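Long-range contacts in GTP-binding protein (PDB 2QTF), which binds and hydrolyses GTP, being specific for that nucleotide, and associates with the 50S ribosomal subunit, with a possible role in protein synthesis or ribosome biogenesis: residues A[294-299]-A[326-331]; A[63-68]-A[83-88]; A[232-237]-A[249-254]. All blocks are in the same frame, centred on the assembly; numbering follows the deposited sequence.

Contact 1 (A[294-299]-A[326-331]); sequences PILVTL and PIFDVI
Ile-295 and Ile-327, then Val-297 and Val-330, pair as neighbours in a parallel sheet, the segment axes coming within 4.6 Å of each other. Two steps along 295-299 thus match three along 327-331. The extra residue, Phe-328, has helix-like backbone angles and makes a beta bulge: its N reaches Ile-295 O at 2.8 Å in a bond bent at the hydrogen (144°), whereas Val-297 N to Asp-329 O (2.9 Å) and Ile-331 N to Val-297 O are nearly straight. Phe-328 N also stands well above the carbonyl plane of Ile-295.

The side chain of Val-297 tells how one face is filled. CB lies 4.0 Å from Val-330 CG2, the two valines running side by side in the same direction. With CG1 anti to the backbone N (chi1 179°), CG2 is placed beside that N, where it meets Ile-327 CD1 at 4.1 Å and also borders Val-330 CG2. Helix 309-323 packs on Ile-327 and Val-330.

On the other face, Leu-296 CD1 rests 3.7 Å from Asp-329 CB and touches the Phe-328 ring at its edge, at CD2. Helix 341-355 covers this side, and its Lys-347 forms a salt bridge with Asp-329 OD2. Asp-329 OD1 accepts from Val-330 N at 2.7 Å. Backbone bonds therefore fix the register of this beta-alpha-beta unit, mostly hydrocarbon meets across both faces, and the one charged side chain is turned to partners within its own strand and helix 341-355.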
ATOM      1  N   PRO A 294     -18.119  12.212  -0.228  1.00 26.56           N
ATOM      2  CA  PRO A 294     -17.711  12.786   1.054  1.00 25.51           C
ATOM      3  C   PRO A 294     -16.391  12.227   1.559  1.00 23.73           C
ATOM      4  O   PRO A 294     -16.177  10.998   1.469  1.00 23.81           O
ATOM      5  CB  PRO A 294     -18.847  12.384   2.022  1.00 26.52           C
ATOM      6  CG  PRO A 294     -20.042  12.014   1.089  1.00 26.84           C
ATOM      7  CD  PRO A 294     -19.415  11.482  -0.167  1.00 26.42           C
ATOM      8  N   ILE A 295     -15.524  13.102   2.102  1.00 22.66           N
ATOM      9  CA  ILE A 295     -14.244  12.616   2.664  1.00 21.86           C
ATOM     10  C   ILE A 295     -14.117  12.995   4.126  1.00 22.77           C
ATOM     11  O   ILE A 295     -14.247  14.197   4.467  1.00 24.26           O
ATOM     12  CB  ILE A 295     -13.026  13.181   1.835  1.00 22.34           C
ATOM     13  CG1 ILE A 295     -13.081  12.565   0.382  1.00 18.42           C
ATOM     14  CG2 ILE A 295     -11.685  12.751   2.546  1.00 22.31           C
ATOM     15  CD1 ILE A 295     -11.791  12.984  -0.461  1.00 21.39           C
ATOM     16  N   LEU A 296     -13.938  12.007   5.013  1.00 22.14           N
ATOM     17  CA  LEU A 296     -13.697  12.261   6.409  1.00 21.10           C
ATOM     18  C   LEU A 296     -12.190  12.208   6.580  1.00 21.33           C
ATOM     19  O   LEU A 296     -11.580  11.157   6.345  1.00 20.82           O
ATOM     20  CB  LEU A 296     -14.308  11.104   7.230  1.00 23.81           C
ATOM     21  CG  LEU A 296     -14.026  11.077   8.755  1.00 23.54           C
ATOM     22  CD1 LEU A 296     -14.409  12.402   9.473  1.00 26.38           C
ATOM     23  CD2 LEU A 296     -14.792   9.833   9.489  1.00 23.80           C
ATOM     24  N   VAL A 297     -11.559  13.266   7.046  1.00 21.36           N
ATOM     25  CA  VAL A 297     -10.113  13.280   7.154  1.00 21.81           C
ATOM     26  C   VAL A 297      -9.806  12.929   8.585  1.00 23.28           C
ATOM     27  O   VAL A 297     -10.381  13.531   9.535  1.00 23.63           O
ATOM     28  CB  VAL A 297      -9.452  14.716   6.796  1.00 19.68           C
ATOM     29  CG1 VAL A 297      -7.942  14.624   6.973  1.00 22.53           C
ATOM     30  CG2 VAL A 297      -9.896  15.204   5.395  1.00 20.84           C
ATOM     31  N   THR A 298      -8.920  11.941   8.788  1.00 23.27           N
ATOM     32  CA  THR A 298      -8.556  11.648  10.144  1.00 23.07           C
ATOM     33  C   THR A 298      -7.066  11.953  10.337  1.00 23.34           C
ATOM     34  O   THR A 298      -6.211  11.282   9.772  1.00 21.48           O
ATOM     35  CB  THR A 298      -8.846  10.174  10.568  1.00 22.39           C
ATOM     36  OG1 THR A 298      -8.061   9.290   9.773  1.00 22.97           O
ATOM     37  CG2 THR A 298     -10.319   9.804  10.412  1.00 22.91           C
ATOM     38  N   LEU A 299      -6.800  12.930  11.174  1.00 23.69           N
ATOM     39  CA  LEU A 299      -5.463  13.251  11.599  1.00 25.72           C
ATOM     40  C   LEU A 299      -5.020  12.293  12.698  1.00 26.43           C
ATOM     41  O   LEU A 299      -5.481  12.362  13.834  1.00 25.14           O
ATOM     42  CB  LEU A 299      -5.459  14.751  12.062  1.00 27.88           C
ATOM     43  CG  LEU A 299      -4.161  15.407  12.391  1.00 30.35           C
ATOM     44  CD1 LEU A 299      -3.185  15.177  11.093  1.00 28.75           C
ATOM     45  CD2 LEU A 299      -4.463  16.905  12.681  1.00 26.50           C
ATOM     46  N   PRO A 326     -16.969  17.585  -1.245  1.00 30.94           N
ATOM     47  CA  PRO A 326     -17.306  17.876   0.143  1.00 28.52           C
ATOM     48  C   PRO A 326     -16.385  17.137   1.152  1.00 27.84           C
ATOM     49  O   PRO A 326     -16.248  15.908   1.118  1.00 26.60           O
ATOM     50  CB  PRO A 326     -18.722  17.352   0.255  1.00 30.50           C
ATOM     51  CG  PRO A 326     -18.775  16.172  -0.626  1.00 29.80           C
ATOM     52  CD  PRO A 326     -17.745  16.459  -1.757  1.00 28.69           C
ATOM     53  N   ILE A 327     -15.823  17.904   2.033  1.00 26.81           N
ATOM     54  CA  ILE A 327     -15.163  17.389   3.209  1.00 26.95           C
ATOM     55  C   ILE A 327     -16.322  17.137   4.243  1.00 28.67           C
ATOM     56  O   ILE A 327     -17.037  18.082   4.660  1.00 28.09           O
ATOM     57  CB  ILE A 327     -14.153  18.404   3.736  1.00 26.95           C
ATOM     58  CG1 ILE A 327     -12.968  18.544   2.776  1.00 23.93           C
ATOM     59  CG2 ILE A 327     -13.482  17.969   5.071  1.00 22.90           C
ATOM     60  CD1 ILE A 327     -11.988  17.276   2.581  1.00 25.29           C
ATOM     61  N   PHE A 328     -16.455  15.901   4.669  1.00 26.40           N
ATOM     62  CA  PHE A 328     -17.431  15.539   5.748  1.00 24.08           C
ATOM     63  C   PHE A 328     -17.020  16.102   7.086  1.00 25.36           C
ATOM     64  O   PHE A 328     -17.777  16.769   7.778  1.00 24.59           O
ATOM     65  CB  PHE A 328     -17.602  14.038   5.794  1.00 24.18           C
ATOM     66  CG  PHE A 328     -18.654  13.624   6.740  1.00 25.34           C
ATOM     67  CD1 PHE A 328     -20.006  13.793   6.392  1.00 29.64           C
ATOM     68  CD2 PHE A 328     -18.317  13.114   8.016  1.00 26.95           C
ATOM     69  CE1 PHE A 328     -21.006  13.460   7.300  1.00 30.36           C
ATOM     70  CE2 PHE A 328     -19.332  12.761   8.949  1.00 29.25           C
ATOM     71  CZ  PHE A 328     -20.660  12.969   8.586  1.00 28.33           C
ATOM     72  N   ASP A 329     -15.788  15.837   7.492  1.00 23.52           N
ATOM     73  CA  ASP A 329     -15.275  16.403   8.700  1.00 25.66           C
ATOM     74  C   ASP A 329     -13.817  16.106   8.788  1.00 23.05           C
ATOM     75  O   ASP A 329     -13.300  15.351   7.964  1.00 22.92           O
ATOM     76  CB  ASP A 329     -15.954  15.724   9.916  1.00 26.16           C
ATOM     77  CG  ASP A 329     -16.057  16.693  11.123  1.00 33.38           C
ATOM     78  OD1 ASP A 329     -15.294  17.694  11.126  1.00 29.63           O
ATOM     79  OD2 ASP A 329     -16.903  16.460  12.006  1.00 39.94           O
ATOM     80  N   VAL A 330     -13.162  16.708   9.770  1.00 23.65           N
ATOM     81  CA  VAL A 330     -11.739  16.536  10.060  1.00 23.78           C
ATOM     82  C   VAL A 330     -11.623  16.254  11.553  1.00 25.26           C
ATOM     83  O   VAL A 330     -12.028  17.138  12.351  1.00 25.97           O
ATOM     84  CB  VAL A 330     -10.899  17.834   9.655  1.00 23.62           C
ATOM     85  CG1 VAL A 330      -9.450  17.580   9.888  1.00 26.86           C
ATOM     86  CG2 VAL A 330     -11.016  18.140   8.144  1.00 20.89           C
ATOM     87  N   ILE A 331     -11.152  15.050  11.949  1.00 22.38           N
ATOM     88  CA  ILE A 331     -11.019  14.675  13.383  1.00 24.33           C
ATOM     89  C   ILE A 331      -9.607  14.201  13.730  1.00 22.97           C
ATOM     90  O   ILE A 331      -8.950  13.597  12.925  1.00 22.54           O
ATOM     91  CB  ILE A 331     -12.102  13.647  13.821  1.00 21.94           C
ATOM     92  CG1 ILE A 331     -11.960  12.359  12.979  1.00 21.84           C
ATOM     93  CG2 ILE A 331     -13.497  14.298  13.419  1.00 26.15           C
ATOM     94  CD1 ILE A 331     -12.951  11.180  13.284  1.00 24.30           C
TER

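Contact 2 (A[63-68]-A[83-88]); sequences FEQLKP and VLDKIL
Leu-66 and Asp-85 meet at an N-capped helix start, where strand 82-84 of the N-terminal parallel sheet passes into helix 86-97; the loop 63-68 leaves the neighbouring strand 59-62 of the same beta-alpha-beta unit.

Two hydrogen bonds join the segments. Leu-66 N donates a hydrogen bond to the anti lone pair of Asp-85 OD2 at 2.9 Å. Lys-86 N binds Glu-64 O, also 2.9 Å, from well above the carbonyl plane. The second carboxylate oxygen, Asp-85 OD1, caps the helix by accepting from Leu-88 N at 3.1 Å in an almost straight bond (179°). What lets one carboxylate serve both loop and helix is a chi1 of 75°, which sets CG between the backbone N and carbonyl carbon. Tyr-114 OH, from helix 101-121, is a further partner of OD2, so this buried group is gripped at both oxygens. Replacing Asp-85 with alanine would probably leave the amides of Leu-66 and Leu-88 without their acceptor, setting the loop freer to shift against the helix start.

Apolar contact is modest. Leu-66 slides past Asp-85 with CG 3.8 Å from Asp-85 CB, and its CD1 reaches Val-83 CG2 at 4.1 Å.

A CH-pi contact lies at the Phe-63 end of the loop. Lys-86 is fully extended, and its hydrocarbon part passes over one face of the Phe-63 ring while NZ goes on to Gly-239 O; Lys-86 CD stands 4.2 Å from the centroid of the Phe-63 ring, 19° off the normal.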
ATOM      1  N   PHE A  63      14.912  -4.613  -0.425  1.00 23.32           N
ATOM      2  CA  PHE A  63      14.343  -3.364  -0.833  1.00 22.63           C
ATOM      3  C   PHE A  63      15.265  -2.608  -1.776  1.00 24.44           C
ATOM      4  O   PHE A  63      15.771  -1.588  -1.387  1.00 25.83           O
ATOM      5  CB  PHE A  63      13.917  -2.535   0.397  1.00 23.08           C
ATOM      6  CG  PHE A  63      12.840  -1.520   0.084  1.00 24.64           C
ATOM      7  CD1 PHE A  63      11.526  -1.914  -0.217  1.00 26.72           C
ATOM      8  CD2 PHE A  63      13.164  -0.153   0.017  1.00 24.87           C
ATOM      9  CE1 PHE A  63      10.544  -0.916  -0.523  1.00 24.83           C
ATOM     10  CE2 PHE A  63      12.204   0.837  -0.255  1.00 27.70           C
ATOM     11  CZ  PHE A  63      10.902   0.471  -0.520  1.00 23.31           C
ATOM     12  N   GLU A  64      15.420  -3.090  -3.008  1.00 24.56           N
ATOM     13  CA  GLU A  64      16.252  -2.498  -4.052  1.00 28.38           C
ATOM     14  C   GLU A  64      15.707  -3.108  -5.316  1.00 28.50           C
ATOM     15  O   GLU A  64      14.954  -4.084  -5.251  1.00 29.00           O
ATOM     16  CB  GLU A  64      17.709  -3.014  -3.918  1.00 28.10           C
ATOM     17  CG  GLU A  64      18.777  -1.932  -3.709  1.00 37.60           C
ATOM     18  CD  GLU A  64      18.746  -0.776  -4.717  1.00 40.52           C
ATOM     19  OE1 GLU A  64      19.354   0.276  -4.379  1.00 46.64           O
ATOM     20  OE2 GLU A  64      18.128  -0.886  -5.819  1.00 39.37           O
ATOM     21  N   GLN A  65      16.167  -2.673  -6.473  1.00 27.80           N
ATOM     22  CA  GLN A  65      15.846  -3.382  -7.646  1.00 32.43           C
ATOM     23  C   GLN A  65      16.972  -4.357  -7.972  1.00 32.93           C
ATOM     24  O   GLN A  65      18.119  -3.895  -8.227  1.00 34.54           O
ATOM     25  CB  GLN A  65      15.540  -2.387  -8.781  1.00 31.13           C
ATOM     26  CG  GLN A  65      15.109  -3.038 -10.076  1.00 37.00           C
ATOM     27  CD  GLN A  65      14.731  -2.009 -11.166  1.00 38.84           C
ATOM     28  OE1 GLN A  65      14.373  -0.854 -10.852  1.00 42.91           O
ATOM     29  NE2 GLN A  65      14.830  -2.430 -12.461  1.00 39.55           N
ATOM     30  N   LEU A  66      16.675  -5.658  -8.045  1.00 29.53           N
ATOM     31  CA  LEU A  66      17.704  -6.736  -8.319  1.00 29.27           C
ATOM     32  C   LEU A  66      17.905  -6.871  -9.795  1.00 28.79           C
ATOM     33  O   LEU A  66      16.958  -6.773 -10.562  1.00 28.19           O
ATOM     34  CB  LEU A  66      17.335  -8.166  -7.761  1.00 27.62           C
ATOM     35  CG  LEU A  66      17.316  -8.323  -6.277  1.00 33.43           C
ATOM     36  CD1 LEU A  66      16.832  -9.723  -5.815  1.00 33.83           C
ATOM     37  CD2 LEU A  66      18.720  -7.897  -5.641  1.00 34.90           C
ATOM     38  N   LYS A  67      19.166  -7.073 -10.200  1.00 28.00           N
ATOM     39  CA  LYS A  67      19.505  -7.511 -11.536  1.00 28.90           C
ATOM     40  C   LYS A  67      19.049  -8.918 -11.795  1.00 28.95           C
ATOM     41  O   LYS A  67      18.972  -9.761 -10.894  1.00 29.55           O
ATOM     42  CB  LYS A  67      21.026  -7.450 -11.763  1.00 29.05           C
ATOM     43  CG  LYS A  67      21.533  -6.067 -11.573  1.00 35.39           C
ATOM     44  CD  LYS A  67      23.032  -6.050 -11.845  1.00 45.94           C
ATOM     45  CE  LYS A  67      23.613  -4.717 -11.527  1.00 50.81           C
ATOM     46  NZ  LYS A  67      25.058  -5.029 -11.477  1.00 55.86           N
ATOM     47  N   PRO A  68      18.810  -9.219 -13.061  1.00 30.43           N
ATOM     48  CA  PRO A  68      18.405 -10.567 -13.393  1.00 30.46           C
ATOM     49  C   PRO A  68      19.324 -11.668 -12.881  1.00 30.67           C
ATOM     50  O   PRO A  68      18.824 -12.741 -12.445  1.00 26.29           O
ATOM     51  CB  PRO A  68      18.374 -10.552 -14.923  1.00 32.09           C
ATOM     52  CG  PRO A  68      17.950  -9.026 -15.223  1.00 30.33           C
ATOM     53  CD  PRO A  68      18.799  -8.291 -14.248  1.00 31.25           C
ATOM     54  N   VAL A  83      11.735 -14.902  -3.339  1.00 22.55           N
ATOM     55  CA  VAL A  83      12.464 -13.637  -3.109  1.00 23.16           C
ATOM     56  C   VAL A  83      11.653 -12.507  -3.825  1.00 21.44           C
ATOM     57  O   VAL A  83      11.206 -12.699  -4.984  1.00 23.42           O
ATOM     58  CB  VAL A  83      13.992 -13.697  -3.576  1.00 24.60           C
ATOM     59  CG1 VAL A  83      14.148 -14.138  -5.083  1.00 24.35           C
ATOM     60  CG2 VAL A  83      14.606 -12.331  -3.525  1.00 20.94           C
ATOM     61  N   LEU A  84      11.470 -11.383  -3.148  1.00 22.26           N
ATOM     62  CA  LEU A  84      10.786 -10.223  -3.743  1.00 21.21           C
ATOM     63  C   LEU A  84      11.851  -9.157  -3.710  1.00 21.41           C
ATOM     64  O   LEU A  84      12.401  -8.912  -2.650  1.00 22.28           O
ATOM     65  CB  LEU A  84       9.640  -9.764  -2.829  1.00 20.42           C
ATOM     66  CG  LEU A  84       8.518 -10.842  -2.684  1.00 21.87           C
ATOM     67  CD1 LEU A  84       7.412 -10.300  -1.622  1.00 22.76           C
ATOM     68  CD2 LEU A  84       7.937 -11.172  -4.088  1.00 22.32           C
ATOM     69  N   ASP A  85      12.039  -8.435  -4.824  1.00 19.98           N
ATOM     70  CA  ASP A  85      12.770  -7.178  -4.733  1.00 18.90           C
ATOM     71  C   ASP A  85      11.724  -6.033  -4.599  1.00 22.25           C
ATOM     72  O   ASP A  85      10.517  -6.271  -4.346  1.00 17.84           O
ATOM     73  CB  ASP A  85      13.756  -6.999  -5.918  1.00 19.12           C
ATOM     74  CG  ASP A  85      13.076  -6.633  -7.241  1.00 23.33           C
ATOM     75  OD1 ASP A  85      11.817  -6.792  -7.328  1.00 21.55           O
ATOM     76  OD2 ASP A  85      13.814  -6.248  -8.188  1.00 20.35           O
ATOM     77  N   LYS A  86      12.161  -4.783  -4.785  1.00 19.06           N
ATOM     78  CA  LYS A  86      11.236  -3.686  -4.471  1.00 21.31           C
ATOM     79  C   LYS A  86      10.052  -3.632  -5.450  1.00 17.94           C
ATOM     80  O   LYS A  86       8.926  -3.346  -5.028  1.00 17.84           O
ATOM     81  CB  LYS A  86      11.940  -2.319  -4.628  1.00 21.80           C
ATOM     82  CG  LYS A  86      10.956  -1.153  -4.362  1.00 25.03           C
ATOM     83  CD  LYS A  86      11.805   0.171  -4.399  1.00 31.65           C
ATOM     84  CE  LYS A  86      10.879   1.383  -4.343  1.00 40.71           C
ATOM     85  NZ  LYS A  86      11.485   2.674  -5.011  1.00 39.83           N
ATOM     86  N   ILE A  87      10.321  -3.950  -6.694  1.00 17.65           N
ATOM     87  CA  ILE A  87       9.273  -4.029  -7.733  1.00 19.86           C
ATOM     88  C   ILE A  87       8.276  -5.148  -7.432  1.00 19.33           C
ATOM     89  O   ILE A  87       7.113  -4.905  -7.453  1.00 17.20           O
ATOM     90  CB  ILE A  87       9.856  -4.094  -9.167  1.00 20.15           C
ATOM     91  CG1 ILE A  87      10.589  -2.751  -9.409  1.00 24.24           C
ATOM     92  CG2 ILE A  87       8.815  -4.486 -10.212  1.00 19.08           C
ATOM     93  CD1 ILE A  87      10.675  -2.336 -10.715  1.00 36.14           C
ATOM     94  N   LEU A  88       8.754  -6.353  -7.235  1.00 17.38           N
ATOM     95  CA  LEU A  88       7.860  -7.482  -6.974  1.00 16.58           C
ATOM     96  C   LEU A  88       7.115  -7.286  -5.633  1.00 17.36           C
ATOM     97  O   LEU A  88       5.948  -7.692  -5.519  1.00 15.55           O
ATOM     98  CB  LEU A  88       8.677  -8.792  -6.986  1.00 16.49           C
ATOM     99  CG  LEU A  88       9.210  -9.269  -8.372  1.00 16.93           C
ATOM    100  CD1 LEU A  88       9.859 -10.684  -8.186  1.00 22.66           C
ATOM    101  CD2 LEU A  88       8.106  -9.260  -9.415  1.00 17.95           C
TER

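Contact 3 (A[232-237]-A[249-254]). With CD (cadmium ion), chain C; ACT (acetate ion), chain H.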
ATOM      1  N   ASP A 232     -10.267  -1.615   2.464  1.00 20.85           N
ATOM      2  CA  ASP A 232      -8.794  -1.331   2.537  1.00 19.67           C
ATOM      3  C   ASP A 232      -8.344  -1.048   1.114  1.00 20.81           C
ATOM      4  O   ASP A 232      -8.055  -1.951   0.352  1.00 20.74           O
ATOM      5  CB  ASP A 232      -8.065  -2.576   3.072  1.00 21.30           C
ATOM      6  CG  ASP A 232      -6.545  -2.361   3.181  1.00 21.85           C
ATOM      7  OD1 ASP A 232      -6.100  -1.263   2.764  1.00 19.30           O
ATOM      8  OD2 ASP A 232      -5.732  -3.265   3.514  1.00 29.15           O
ATOM      9  N   THR A 233      -8.287   0.220   0.755  1.00 21.06           N
ATOM     10  CA  THR A 233      -7.800   0.658  -0.535  1.00 23.07           C
ATOM     11  C   THR A 233      -6.246   0.689  -0.437  1.00 21.88           C
ATOM     12  O   THR A 233      -5.659   0.919   0.664  1.00 22.26           O
ATOM     13  CB  THR A 233      -8.363   2.066  -0.853  1.00 22.88           C
ATOM     14  OG1 THR A 233      -9.808   1.949  -0.974  1.00 27.26           O
ATOM     15  CG2 THR A 233      -7.819   2.653  -2.172  1.00 23.48           C
ATOM     16  N   VAL A 234      -5.606   0.496  -1.609  1.00 18.07           N
ATOM     17  CA  VAL A 234      -4.131   0.615  -1.629  1.00 19.07           C
ATOM     18  C   VAL A 234      -3.714   2.032  -1.142  1.00 18.88           C
ATOM     19  O   VAL A 234      -4.420   3.051  -1.379  1.00 20.44           O
ATOM     20  CB  VAL A 234      -3.566   0.221  -3.038  1.00 19.05           C
ATOM     21  CG1 VAL A 234      -3.920   1.347  -4.117  1.00 16.68           C
ATOM     22  CG2 VAL A 234      -2.062  -0.153  -2.961  1.00 22.20           C
ATOM     23  N   GLY A 235      -2.585   2.143  -0.457  1.00 18.43           N
ATOM     24  CA  GLY A 235      -2.100   3.463  -0.063  1.00 21.64           C
ATOM     25  C   GLY A 235      -1.536   4.257  -1.228  1.00 25.95           C
ATOM     26  O   GLY A 235      -1.303   3.665  -2.310  1.00 29.30           O
ATOM     27  N   PHE A 236      -1.340   5.578  -1.039  1.00 22.90           N
ATOM     28  CA  PHE A 236      -0.512   6.413  -1.916  1.00 23.28           C
ATOM     29  C   PHE A 236       0.935   5.984  -1.562  1.00 25.07           C
ATOM     30  O   PHE A 236       1.315   5.907  -0.391  1.00 23.74           O
ATOM     31  CB  PHE A 236      -0.685   7.890  -1.543  1.00 21.67           C
ATOM     32  CG  PHE A 236      -2.110   8.353  -1.562  1.00 23.93           C
ATOM     33  CD1 PHE A 236      -2.966   7.962  -2.558  1.00 17.25           C
ATOM     34  CD2 PHE A 236      -2.570   9.214  -0.565  1.00 27.90           C
ATOM     35  CE1 PHE A 236      -4.347   8.471  -2.646  1.00 21.86           C
ATOM     36  CE2 PHE A 236      -3.934   9.645  -0.559  1.00 21.89           C
ATOM     37  CZ  PHE A 236      -4.808   9.279  -1.625  1.00 21.04           C
ATOM     38  N   ILE A 237       1.706   5.634  -2.592  1.00 24.83           N
ATOM     39  CA  ILE A 237       3.019   5.019  -2.380  1.00 26.30           C
ATOM     40  C   ILE A 237       4.026   6.109  -2.848  1.00 26.54           C
ATOM     41  O   ILE A 237       3.796   6.765  -3.857  1.00 23.67           O
ATOM     42  CB  ILE A 237       3.236   3.751  -3.315  1.00 28.00           C
ATOM     43  CG1 ILE A 237       2.184   2.567  -3.148  1.00 27.59           C
ATOM     44  CG2 ILE A 237       4.653   3.187  -3.137  1.00 26.94           C
ATOM     45  CD1 ILE A 237       2.245   1.890  -1.894  1.00 28.76           C
ATOM     46  N   PHE A 249      -1.744   3.014 -10.395  1.00 19.60           N
ATOM     47  CA  PHE A 249      -2.914   3.873 -10.615  1.00 19.99           C
ATOM     48  C   PHE A 249      -4.211   3.147 -10.872  1.00 20.06           C
ATOM     49  O   PHE A 249      -5.297   3.522 -10.392  1.00 22.43           O
ATOM     50  CB  PHE A 249      -2.621   4.944 -11.691  1.00 19.96           C
ATOM     51  CG  PHE A 249      -1.871   6.055 -11.144  1.00 22.34           C
ATOM     52  CD1 PHE A 249      -2.466   6.885 -10.193  1.00 25.95           C
ATOM     53  CD2 PHE A 249      -0.512   6.245 -11.469  1.00 25.47           C
ATOM     54  CE1 PHE A 249      -1.763   7.926  -9.580  1.00 25.94           C
ATOM     55  CE2 PHE A 249       0.211   7.289 -10.872  1.00 30.25           C
ATOM     56  CZ  PHE A 249      -0.417   8.153  -9.924  1.00 29.86           C
ATOM     57  N   VAL A 250      -4.156   2.114 -11.626  1.00 20.20           N
ATOM     58  CA  VAL A 250      -5.388   1.374 -11.885  1.00 20.29           C
ATOM     59  C   VAL A 250      -5.936   0.710 -10.623  1.00 21.11           C
ATOM     60  O   VAL A 250      -7.139   0.671 -10.346  1.00 21.16           O
ATOM     61  CB  VAL A 250      -5.150   0.307 -13.003  1.00 20.26           C
ATOM     62  CG1 VAL A 250      -6.408  -0.425 -13.285  1.00 21.13           C
ATOM     63  CG2 VAL A 250      -4.759   0.985 -14.351  1.00 27.20           C
ATOM     64  N   THR A 251      -5.059   0.113  -9.838  1.00 19.30           N
ATOM     65  CA  THR A 251      -5.473  -0.424  -8.524  1.00 20.11           C
ATOM     66  C   THR A 251      -6.038   0.706  -7.608  1.00 18.50           C
ATOM     67  O   THR A 251      -7.037   0.499  -6.926  1.00 18.10           O
ATOM     68  CB  THR A 251      -4.223  -1.095  -7.800  1.00 17.40           C
ATOM     69  OG1 THR A 251      -3.752  -2.124  -8.644  1.00 17.33           O
ATOM     70  CG2 THR A 251      -4.601  -1.733  -6.382  1.00 18.62           C
ATOM     71  N   LEU A 252      -5.325   1.821  -7.501  1.00 20.09           N
ATOM     72  CA  LEU A 252      -5.757   2.884  -6.645  1.00 22.00           C
ATOM     73  C   LEU A 252      -7.086   3.464  -7.144  1.00 24.18           C
ATOM     74  O   LEU A 252      -7.983   3.834  -6.316  1.00 23.68           O
ATOM     75  CB  LEU A 252      -4.644   4.014  -6.604  1.00 23.24           C
ATOM     76  CG  LEU A 252      -5.014   5.278  -5.765  1.00 25.45           C
ATOM     77  CD1 LEU A 252      -5.237   4.963  -4.218  1.00 20.66           C
ATOM     78  CD2 LEU A 252      -3.954   6.419  -6.007  1.00 22.81           C
ATOM     79  N   SER A 253      -7.261   3.558  -8.478  1.00 22.56           N
ATOM     80  CA  SER A 253      -8.544   4.087  -9.034  1.00 24.69           C
ATOM     81  C   SER A 253      -9.792   3.337  -8.630  1.00 23.41           C
ATOM     82  O   SER A 253     -10.941   3.861  -8.782  1.00 25.73           O
ATOM     83  CB  SER A 253      -8.450   4.135 -10.597  1.00 24.49           C
ATOM     84  OG  SER A 253      -7.479   5.148 -10.895  1.00 30.87           O
ATOM     85  N   GLU A 254      -9.651   2.102  -8.124  1.00 25.17           N
ATOM     86  CA  GLU A 254     -10.785   1.397  -7.530  1.00 23.84           C
ATOM     87  C   GLU A 254     -11.372   2.180  -6.320  1.00 25.13           C
ATOM     88  O   GLU A 254     -12.473   1.845  -5.829  1.00 26.60           O
ATOM     89  CB  GLU A 254     -10.456   0.024  -7.051  1.00 23.90           C
ATOM     90  CG  GLU A 254      -9.949  -0.947  -8.216  1.00 24.24           C
ATOM     91  CD  GLU A 254      -9.549  -2.317  -7.748  1.00 23.43           C
ATOM     92  OE1 GLU A 254      -9.837  -2.713  -6.578  1.00 26.22           O
ATOM     93  OE2 GLU A 254      -8.990  -3.083  -8.612  1.00 23.72           O
TER
HETATM   94 CD    CD C 402      -3.844  -2.052   3.059  1.00 25.98          CD
HETATM   95  C   ACT H 601       0.078   0.835   1.514  1.00 44.00           C
HETATM   96  O   ACT H 601      -1.092   0.401   1.108  1.00 42.26           O
HETATM   97  OXT ACT H 601       0.284   2.086   1.778  1.00 41.50           O
HETATM   98  CH3 ACT H 601       1.225  -0.179   1.625  1.00 41.63           C
HETATM   99  O   HOH W   1      -3.515   0.116   2.043  1.00 26.87           O
HETATM  100  O   HOH W   2      -7.113  -0.304  -4.127  1.00 21.24           O
HETATM  101  O   HOH W   3      -1.379  -1.777   2.818  1.00 35.63           O
HETATM  102  O   HOH W   4      -3.960  -0.846   5.003  1.00 35.63           O
HETATM  103  O   HOH W   5      -2.909  -3.960   4.190  1.00 28.11           O
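Val-234 meets Leu-252 through two torsions: chi1 of 72° puts Val-234 CG1 between its own backbone N and carbonyl carbon, facing the helix, while Leu-252 holds CG anti to its backbone N (chi1 177°), which lays CD1 by Val-234 O and CD2 by the Phe-236 ring. The fit is tight, with Val-234 CG1 only 3.5 Å from Leu-252 CA. Beside it, Thr-251 CG2 touches Val-234 CG1 at 3.9 Å. Further along, Leu-252 CD2 lies in the plane of the Phe-236 ring and abuts its edge at CD1, the two side chains crossing at about a right angle; Leu-252 CD1 reaches back to Thr-233 CG2.

No direct hydrogen bond spans the segments. Water 2 does so instead, accepting from Val-234 N at 3.0 Å and donating to Thr-251 O, the one polar bridge in an otherwise hydrocarbon interface.

The loop turns its other side to the ions. Asp-232 chelates cadmium with both oxygens, OD2 at 2.3 Å and OD1 at 2.4 Å; waters 1, 3, 4 and 5 and His-97 of helix 86-97 complete the shell. Water 1 also donates to Thr-233 O and to the acetate, whose O accepts from Gly-235 N at 2.8 Å. Acetate OXT lies close on the side of Gly-235 where a side chain would stand. Lys-192 and Thr-188 also bind this acetate, probably taken from the crystallisation liquor.

Asp-232, Thr-233, Val-234 and Gly-235 spell the DxxG (G3) motif of P-loop GTPases, predicted to bind GTP; the acetate bound by its glycine amide and the P-loop lysine is consistent with a phosphate position at the start of switch II.

In the fold
Contact 3 lies between the other two: its centre is 19 Å from that of contact 1 and 21 Å from that of contact 2, whereas contacts 1 and 2 are 37 Å apart on opposite sides of the chain's centre. None touch; nearest atoms are about 8 Å apart for 1 and 3, and about 7 Å for 2 and 3. Contacts 1 and 3 belong to the G domain, contact 2 to the N-terminal domain. Helix 86-97, which begins in contact 2, ends at His-97, a ligand of the cadmium in contact 3. The side chain of Thr-298 lies about 8 Å from that of Ser-190 of the inferred GTP site.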